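Long-range contacts in manganese-dependent ADP-ribose/CDP-alcohol diphosphatase (Danio rerio, PDB 2NXF), which probably hydrolyses ADP-ribose and CDP-alcohols such as CDP-choline at a dinuclear metal centre: residues 221-231 with 257-265; 84-94 with 107-115. All blocks are in the same frame, centred on the assembly; numbering follows the deposited sequence. Where two conformers were deposited one is given.

Interaction 1 of 2, residues 221-231 with 257-265. With ZN (zinc ion), chain C.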
# COMPACT_ATOMS: atom_id res chain seq x y z
N GLU A 221 -5.45 -3.86 -21.99
CA GLU A 221 -4.90 -2.89 -21.04
C GLU A 221 -3.76 -3.49 -20.25
O GLU A 221 -3.68 -4.72 -20.09
CB GLU A 221 -6.00 -2.41 -20.08
CG GLU A 221 -7.02 -1.53 -20.74
CD GLU A 221 -8.19 -1.20 -19.83
OE1 GLU A 221 -8.31 -1.81 -18.74
OE2 GLU A 221 -8.98 -0.32 -20.22
N ARG A 222 -2.89 -2.62 -19.74
CA ARG A 222 -1.86 -2.98 -18.76
C ARG A 222 -2.32 -2.47 -17.42
O ARG A 222 -2.64 -1.28 -17.28
CB ARG A 222 -0.53 -2.33 -19.10
CG ARG A 222 -0.07 -2.57 -20.52
CD ARG A 222 0.50 -3.93 -20.68
NE ARG A 222 0.97 -4.18 -22.04
CZ ARG A 222 1.56 -5.31 -22.42
NH1 ARG A 222 1.78 -6.27 -21.52
NH2 ARG A 222 1.94 -5.47 -23.68
N VAL A 223 -2.35 -3.36 -16.43
CA VAL A 223 -2.94 -3.02 -15.14
C VAL A 223 -1.90 -2.94 -14.03
O VAL A 223 -1.09 -3.86 -13.86
CB VAL A 223 -4.02 -4.04 -14.72
CG1 VAL A 223 -4.73 -3.57 -13.42
CG2 VAL A 223 -5.05 -4.21 -15.85
N LEU A 224 -1.93 -1.84 -13.29
CA LEU A 224 -1.08 -1.66 -12.14
C LEU A 224 -1.97 -1.75 -10.91
O LEU A 224 -2.98 -1.03 -10.81
CB LEU A 224 -0.42 -0.28 -12.16
CG LEU A 224 0.56 0.00 -13.32
CD1 LEU A 224 -0.16 0.44 -14.62
CD2 LEU A 224 1.50 1.11 -12.87
N ILE A 225 -1.57 -2.58 -9.95
CA ILE A 225 -2.37 -2.86 -8.76
C ILE A 225 -1.61 -2.40 -7.54
O ILE A 225 -0.40 -2.65 -7.44
CB ILE A 225 -2.66 -4.37 -8.69
CG1 ILE A 225 -3.40 -4.81 -9.97
CG2 ILE A 225 -3.52 -4.72 -7.44
CD1 ILE A 225 -3.46 -6.31 -10.11
N PHE A 226 -2.31 -1.71 -6.64
CA PHE A 226 -1.68 -1.09 -5.48
C PHE A 226 -2.36 -1.62 -4.23
O PHE A 226 -3.59 -1.70 -4.18
CB PHE A 226 -1.85 0.43 -5.53
CG PHE A 226 -1.23 1.07 -6.74
CD1 PHE A 226 0.07 1.54 -6.71
CD2 PHE A 226 -1.96 1.19 -7.93
CE1 PHE A 226 0.64 2.14 -7.84
CE2 PHE A 226 -1.38 1.79 -9.06
CZ PHE A 226 -0.09 2.26 -9.01
N SER A 227 -1.57 -1.99 -3.23
CA SER A 227 -2.10 -2.57 -2.00
C SER A 227 -1.18 -2.17 -0.85
O SER A 227 0.03 -2.08 -1.07
CB SER A 227 -2.12 -4.09 -2.15
OG SER A 227 -2.31 -4.77 -0.91
N HIS A 228 -1.69 -1.95 0.37
CA HIS A 228 -0.70 -1.65 1.41
C HIS A 228 0.20 -2.88 1.60
O HIS A 228 1.42 -2.74 1.78
CB HIS A 228 -1.35 -1.32 2.76
CG HIS A 228 -0.36 -0.90 3.78
ND1 HIS A 228 0.45 0.20 3.62
CD2 HIS A 228 -0.02 -1.46 4.97
CE1 HIS A 228 1.24 0.32 4.68
NE2 HIS A 228 0.97 -0.67 5.51
N LEU A 229 -0.41 -4.06 1.55
CA LEU A 229 0.30 -5.31 1.82
C LEU A 229 0.79 -6.02 0.56
O LEU A 229 0.04 -6.16 -0.42
CB LEU A 229 -0.61 -6.30 2.57
CG LEU A 229 -1.09 -5.86 3.96
CD1 LEU A 229 -2.00 -6.95 4.58
CD2 LEU A 229 0.07 -5.54 4.86
N PRO A 230 2.04 -6.50 0.60
CA PRO A 230 2.56 -7.35 -0.48
C PRO A 230 1.90 -8.74 -0.46
O PRO A 230 1.37 -9.17 0.58
CB PRO A 230 4.05 -7.47 -0.15
CG PRO A 230 4.14 -7.27 1.32
CD PRO A 230 3.06 -6.25 1.64
N VAL A 231 1.94 -9.42 -1.60
CA VAL A 231 1.36 -10.76 -1.70
C VAL A 231 2.33 -11.82 -2.22
O VAL A 231 2.05 -13.02 -2.12
CB VAL A 231 0.06 -10.78 -2.55
CG1 VAL A 231 -1.04 -9.88 -1.92
CG2 VAL A 231 0.36 -10.38 -4.03
N SER A 257 -3.02 -9.23 -18.37
CA SER A 257 -3.08 -7.77 -18.26
C SER A 257 -2.31 -7.20 -17.07
O SER A 257 -2.02 -6.01 -17.03
CB SER A 257 -4.53 -7.27 -18.21
OG SER A 257 -5.20 -7.86 -17.12
N VAL A 258 -1.99 -8.04 -16.08
CA VAL A 258 -1.29 -7.56 -14.90
C VAL A 258 0.14 -7.14 -15.28
O VAL A 258 0.92 -7.94 -15.81
CB VAL A 258 -1.23 -8.64 -13.81
CG1 VAL A 258 -0.43 -8.14 -12.60
CG2 VAL A 258 -2.66 -9.11 -13.42
N LEU A 259 0.46 -5.88 -14.99
CA LEU A 259 1.79 -5.36 -15.26
C LEU A 259 2.61 -5.47 -13.98
O LEU A 259 3.68 -6.09 -13.97
CB LEU A 259 1.72 -3.91 -15.75
CG LEU A 259 3.07 -3.19 -15.96
CD1 LEU A 259 3.97 -3.90 -16.99
CD2 LEU A 259 2.81 -1.73 -16.33
N CYS A 260 2.08 -4.91 -12.90
CA CYS A 260 2.81 -4.97 -11.63
C CYS A 260 1.86 -4.87 -10.45
O CYS A 260 0.72 -4.39 -10.58
CB CYS A 260 3.85 -3.86 -11.58
SG CYS A 260 3.17 -2.19 -11.76
N PHE A 261 2.36 -5.32 -9.31
CA PHE A 261 1.65 -5.27 -8.06
C PHE A 261 2.57 -4.51 -7.11
O PHE A 261 3.70 -4.93 -6.87
CB PHE A 261 1.41 -6.69 -7.56
CG PHE A 261 0.53 -6.74 -6.34
CD1 PHE A 261 -0.84 -7.00 -6.47
CD2 PHE A 261 1.07 -6.51 -5.08
CE1 PHE A 261 -1.66 -7.03 -5.32
CE2 PHE A 261 0.27 -6.56 -3.93
CZ PHE A 261 -1.11 -6.81 -4.05
N ILE A 262 2.11 -3.35 -6.64
CA ILE A 262 2.98 -2.43 -5.89
C ILE A 262 2.43 -2.29 -4.48
O ILE A 262 1.23 -2.05 -4.29
CB ILE A 262 3.05 -1.03 -6.59
CG1 ILE A 262 3.70 -1.18 -7.98
CG2 ILE A 262 3.85 -0.03 -5.77
CD1 ILE A 262 3.56 0.07 -8.88
N ALA A 263 3.30 -2.49 -3.49
CA ALA A 263 2.86 -2.46 -2.10
C ALA A 263 3.85 -1.69 -1.23
O ALA A 263 4.94 -1.38 -1.68
CB ALA A 263 2.70 -3.90 -1.58
N GLY A 264 3.44 -1.40 0.00
CA GLY A 264 4.34 -0.81 1.00
C GLY A 264 4.44 -1.83 2.13
O GLY A 264 4.62 -3.04 1.88
N HIS A 265 4.34 -1.33 3.37
CA HIS A 265 4.25 -2.16 4.60
C HIS A 265 5.58 -2.74 5.05
O HIS A 265 5.96 -2.56 6.21
CB HIS A 265 3.16 -3.24 4.50
CG HIS A 265 2.78 -3.88 5.81
ND1 HIS A 265 2.24 -3.17 6.87
CD2 HIS A 265 2.77 -5.18 6.19
CE1 HIS A 265 1.94 -4.01 7.85
NE2 HIS A 265 2.26 -5.24 7.47
ZN ZN C . 1.98 -1.02 7.45
O HOH W 1 0.91 -6.48 -18.71
O HOH W 2 4.12 -0.93 7.47
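Val223 to Ser227 pairs in parallel with Val258 to Ile262, the short strand axes 4.5 Å apart at 16°, and a beta bulge shifts the register by one residue where Val223 O accepts from Leu259 N at 2.8 Å and only weakly from Cys260 N. On one face of the sheet Phe226 lies alongside Ile262, and Leu224 CG rests on Cys260 SG. On the other, Ile225 CG2 reaches Phe261 CE1 at 3.6 Å, while Val231 CG2 sits over the centre of the Phe261 ring, 3.8 Å from its centroid. Leu229 O meets that ring at its edge, in plane, and also accepts from Ser227 OG (2.8 Å).

Past the strand ends both segments supply zinc ligands, His228 NE2 and His265 ND1, each 2.2 Å from the metal. The imidazole planes stand at 67°, with His265 CB over a face of the His228 ring. With its CG anti to the backbone N (chi1 -175°), His228 swings NE2 to the zinc while ND1 bonds to Leu58 O; His265 NE2 bonds to Asn198 OD1, and Asp60 and Asn96 complete the protein ligands. The pair forms a beta-alpha-beta crossover through helix 245-253, whose Leu252 touches Ile225 and Phe261, and strand 142-146 flanks 222-227.

Interaction 2 of 2, residues 84-94 with 107-115. With EOH (ethanol), chain G.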
# COMPACT_ATOMS: atom_id res chain seq x y z
N ASP A 84 -0.70 18.53 -0.88
CA ASP A 84 -1.50 19.50 -1.64
C ASP A 84 -0.64 20.44 -2.50
O ASP A 84 -1.10 20.93 -3.53
CB ASP A 84 -2.39 20.32 -0.71
CG ASP A 84 -3.59 19.55 -0.21
OD1 ASP A 84 -3.92 18.49 -0.78
OD2 ASP A 84 -4.20 20.01 0.77
N ALA A 85 0.59 20.69 -2.04
CA ALA A 85 1.54 21.54 -2.76
C ALA A 85 1.91 20.98 -4.13
O ALA A 85 2.41 21.73 -4.98
CB ALA A 85 2.79 21.75 -1.91
N CYS A 86 1.67 19.69 -4.36
CA CYS A 86 1.99 19.06 -5.64
C CYS A 86 1.02 19.44 -6.76
O CYS A 86 1.34 19.32 -7.95
CB CYS A 86 2.05 17.53 -5.51
SG CYS A 86 3.19 16.74 -6.68
N SER A 87 -0.18 19.90 -6.37
CA SER A 87 -1.20 20.37 -7.33
C SER A 87 -1.73 19.34 -8.33
O SER A 87 -2.21 19.71 -9.41
CB SER A 87 -0.71 21.63 -8.07
OG SER A 87 -0.27 22.63 -7.16
N VAL A 88 -1.64 18.05 -8.00
CA VAL A 88 -2.27 17.01 -8.83
C VAL A 88 -2.99 16.01 -7.93
O VAL A 88 -2.80 16.02 -6.72
CB VAL A 88 -1.27 16.24 -9.76
CG1 VAL A 88 -0.74 17.15 -10.88
CG2 VAL A 88 -0.16 15.59 -8.96
N ASP A 89 -3.80 15.15 -8.55
CA ASP A 89 -4.53 14.13 -7.82
C ASP A 89 -3.56 13.23 -7.06
O ASP A 89 -2.56 12.78 -7.63
CB ASP A 89 -5.33 13.23 -8.78
CG ASP A 89 -6.55 13.91 -9.36
OD1 ASP A 89 -6.95 15.00 -8.90
OD2 ASP A 89 -7.12 13.33 -10.32
N VAL A 90 -3.88 12.96 -5.80
CA VAL A 90 -3.13 11.98 -5.01
C VAL A 90 -4.08 10.83 -4.67
O VAL A 90 -5.22 11.06 -4.23
CB VAL A 90 -2.54 12.60 -3.72
CG1 VAL A 90 -1.76 11.55 -2.94
CG2 VAL A 90 -1.63 13.80 -4.07
N HIS A 91 -3.61 9.61 -4.88
CA HIS A 91 -4.41 8.42 -4.59
C HIS A 91 -3.86 7.79 -3.33
O HIS A 91 -2.65 7.57 -3.22
CB HIS A 91 -4.39 7.46 -5.77
CG HIS A 91 -5.06 8.03 -6.98
ND1 HIS A 91 -6.43 7.97 -7.16
CD2 HIS A 91 -4.57 8.76 -8.00
CE1 HIS A 91 -6.74 8.60 -8.27
NE2 HIS A 91 -5.64 9.09 -8.81
N HIS A 92 -4.75 7.55 -2.37
CA HIS A 92 -4.36 7.12 -1.04
C HIS A 92 -4.79 5.68 -0.81
O HIS A 92 -5.99 5.37 -0.89
CB HIS A 92 -5.03 8.00 0.03
CG HIS A 92 -4.75 9.46 -0.13
ND1 HIS A 92 -3.54 10.03 0.20
CD2 HIS A 92 -5.53 10.46 -0.58
CE1 HIS A 92 -3.59 11.32 -0.05
NE2 HIS A 92 -4.78 11.61 -0.54
N VAL A 93 -3.81 4.83 -0.51
CA VAL A 93 -4.04 3.45 -0.09
C VAL A 93 -4.14 3.46 1.43
O VAL A 93 -3.36 4.14 2.09
CB VAL A 93 -2.85 2.56 -0.58
CG1 VAL A 93 -2.96 1.14 -0.03
CG2 VAL A 93 -2.79 2.54 -2.08
N TRP A 94 -5.10 2.72 1.99
CA TRP A 94 -5.22 2.63 3.46
C TRP A 94 -4.44 1.42 4.00
O TRP A 94 -4.64 0.28 3.56
CB TRP A 94 -6.67 2.58 3.95
CG TRP A 94 -7.49 3.75 3.53
CD1 TRP A 94 -7.05 4.94 2.99
CD2 TRP A 94 -8.91 3.87 3.66
NE1 TRP A 94 -8.12 5.77 2.75
CE2 TRP A 94 -9.28 5.14 3.13
CE3 TRP A 94 -9.91 3.02 4.14
CZ2 TRP A 94 -10.61 5.58 3.08
CZ3 TRP A 94 -11.24 3.45 4.09
CH2 TRP A 94 -11.58 4.73 3.56
N LEU A 107 -12.37 7.59 7.96
CA LEU A 107 -11.53 7.57 6.77
C LEU A 107 -12.34 7.93 5.52
O LEU A 107 -11.87 8.71 4.68
CB LEU A 107 -10.85 6.21 6.62
CG LEU A 107 -9.70 6.00 7.62
CD1 LEU A 107 -9.41 4.52 7.74
CD2 LEU A 107 -8.47 6.79 7.16
N LEU A 108 -13.55 7.41 5.41
CA LEU A 108 -14.37 7.70 4.23
C LEU A 108 -14.71 9.19 4.11
O LEU A 108 -14.80 9.72 2.99
CB LEU A 108 -15.62 6.83 4.20
CG LEU A 108 -16.14 6.49 2.81
CD1 LEU A 108 -15.17 5.56 2.07
CD2 LEU A 108 -17.50 5.86 2.93
N SER A 109 -14.88 9.88 5.24
CA SER A 109 -15.22 11.31 5.22
C SER A 109 -13.99 12.22 5.13
O SER A 109 -14.12 13.45 5.10
CB SER A 109 -16.05 11.67 6.47
OG SER A 109 -15.20 11.70 7.61
N SER A 110 -12.80 11.61 5.08
CA SER A 110 -11.53 12.35 5.18
C SER A 110 -10.88 12.64 3.83
O SER A 110 -11.32 12.14 2.80
CB SER A 110 -10.54 11.57 6.03
OG SER A 110 -9.93 10.52 5.27
N ARG A 111 -9.79 13.41 3.87
CA ARG A 111 -8.97 13.69 2.68
C ARG A 111 -8.31 12.42 2.13
O ARG A 111 -7.82 12.42 0.99
CB ARG A 111 -7.87 14.72 2.99
CG ARG A 111 -8.36 16.14 3.37
CD ARG A 111 -8.93 16.93 2.21
NE ARG A 111 -8.14 16.92 0.97
CZ ARG A 111 -7.02 17.61 0.74
NH1 ARG A 111 -6.46 18.36 1.68
NH2 ARG A 111 -6.43 17.51 -0.45
N LEU A 112 -8.28 11.34 2.93
CA LEU A 112 -7.67 10.08 2.48
C LEU A 112 -8.58 9.22 1.60
O LEU A 112 -8.15 8.16 1.10
CB LEU A 112 -7.17 9.23 3.67
CG LEU A 112 -6.06 9.90 4.49
CD1 LEU A 112 -5.73 9.02 5.71
CD2 LEU A 112 -4.81 10.10 3.66
N ASN A 113 -9.83 9.64 1.43
CA ASN A 113 -10.73 8.96 0.51
C ASN A 113 -10.54 9.56 -0.88
O ASN A 113 -11.13 10.60 -1.22
CB ASN A 113 -12.18 9.07 0.99
CG ASN A 113 -13.17 8.43 0.00
OD1 ASN A 113 -12.77 7.90 -1.04
ND2 ASN A 113 -14.46 8.48 0.33
N SER A 114 -9.73 8.89 -1.70
CA SER A 114 -9.48 9.35 -3.06
C SER A 114 -10.33 8.61 -4.11
O SER A 114 -10.13 8.78 -5.31
CB SER A 114 -7.99 9.21 -3.39
OG SER A 114 -7.52 7.92 -3.08
N ALA A 115 -11.28 7.80 -3.65
CA ALA A 115 -12.10 7.00 -4.58
C ALA A 115 -13.14 7.84 -5.31
O ALA A 115 -13.56 7.47 -6.41
CB ALA A 115 -12.76 5.86 -3.84
C1 EOH G . 2.65 18.35 -10.80
C2 EOH G . 2.21 18.39 -12.26
O EOH G . 2.60 19.64 -10.21
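Trp94 lays its six-membered ring against Leu107, whose CB stands over one face 3.6 Å from the centroid, and the two side chains run antiparallel alongside one another. With CG beside the backbone N (chi1 -58°), the indole is directed at 107-115, and NE1 donates to Leu112 O at 2.9 Å, the oxygen close to the ring plane although the donor stands well above the carbonyl plane. Replacing Trp94 by an alanine would probably leave Leu112 O without this donor and open a gap beside Leu107. Leu112 CD2 covers a face of the His92 ring, 3.9 Å from its centroid, and the His92 backbone N gives Ser114 OG an almost straight bond of 2.9 Å (176°). Farther out, Arg111 grips Asp84 end-on in a salt bridge of nearly coplanar groups, NH2 to OD1 at 2.7 Å and NH1 to OD2 at 2.9 Å; two successive turns of its chain bring the guanidinium edge to the carboxylate.

The contact joins outer strand 89-92 of the six-stranded sheet in the calcineurin-like phosphoesterase fold, with its flanking residues, to the end of helix 104-108 and the loop that follows. That loop is shaped by an ST turn, Ser110 OG accepting from Leu112 N, and an Asx turn, Asn113 OD1 accepting from Ala115 N. In the next shell Tyr132 stacks on Trp94, Tyr132 and Tyr134 both bond to Ser114 OG, and Gln57 holds His92 ND1.

In the fold
Interactions 1 and 2 belong to the two different mixed sheets of the metallophosphoesterase core, their centres 18 Å apart, and they meet where the strands of each give way to loops. There Val93 CG1 packs on His228 N at 3.4 Å, and Trp94 O lies 3.7 Å from His228 CB. Interaction 1 supplies two ligands of one zinc; Asn96, just beyond segment 84-94, and Asp60 bind the same ion, and Asp60 is shared with the second zinc held by Asp13, Gln15 and His267. Interaction 2 binds no metal itself: the Trp94 side chain is about 10 Å from a zinc and about 7 Å from the His228 side chain.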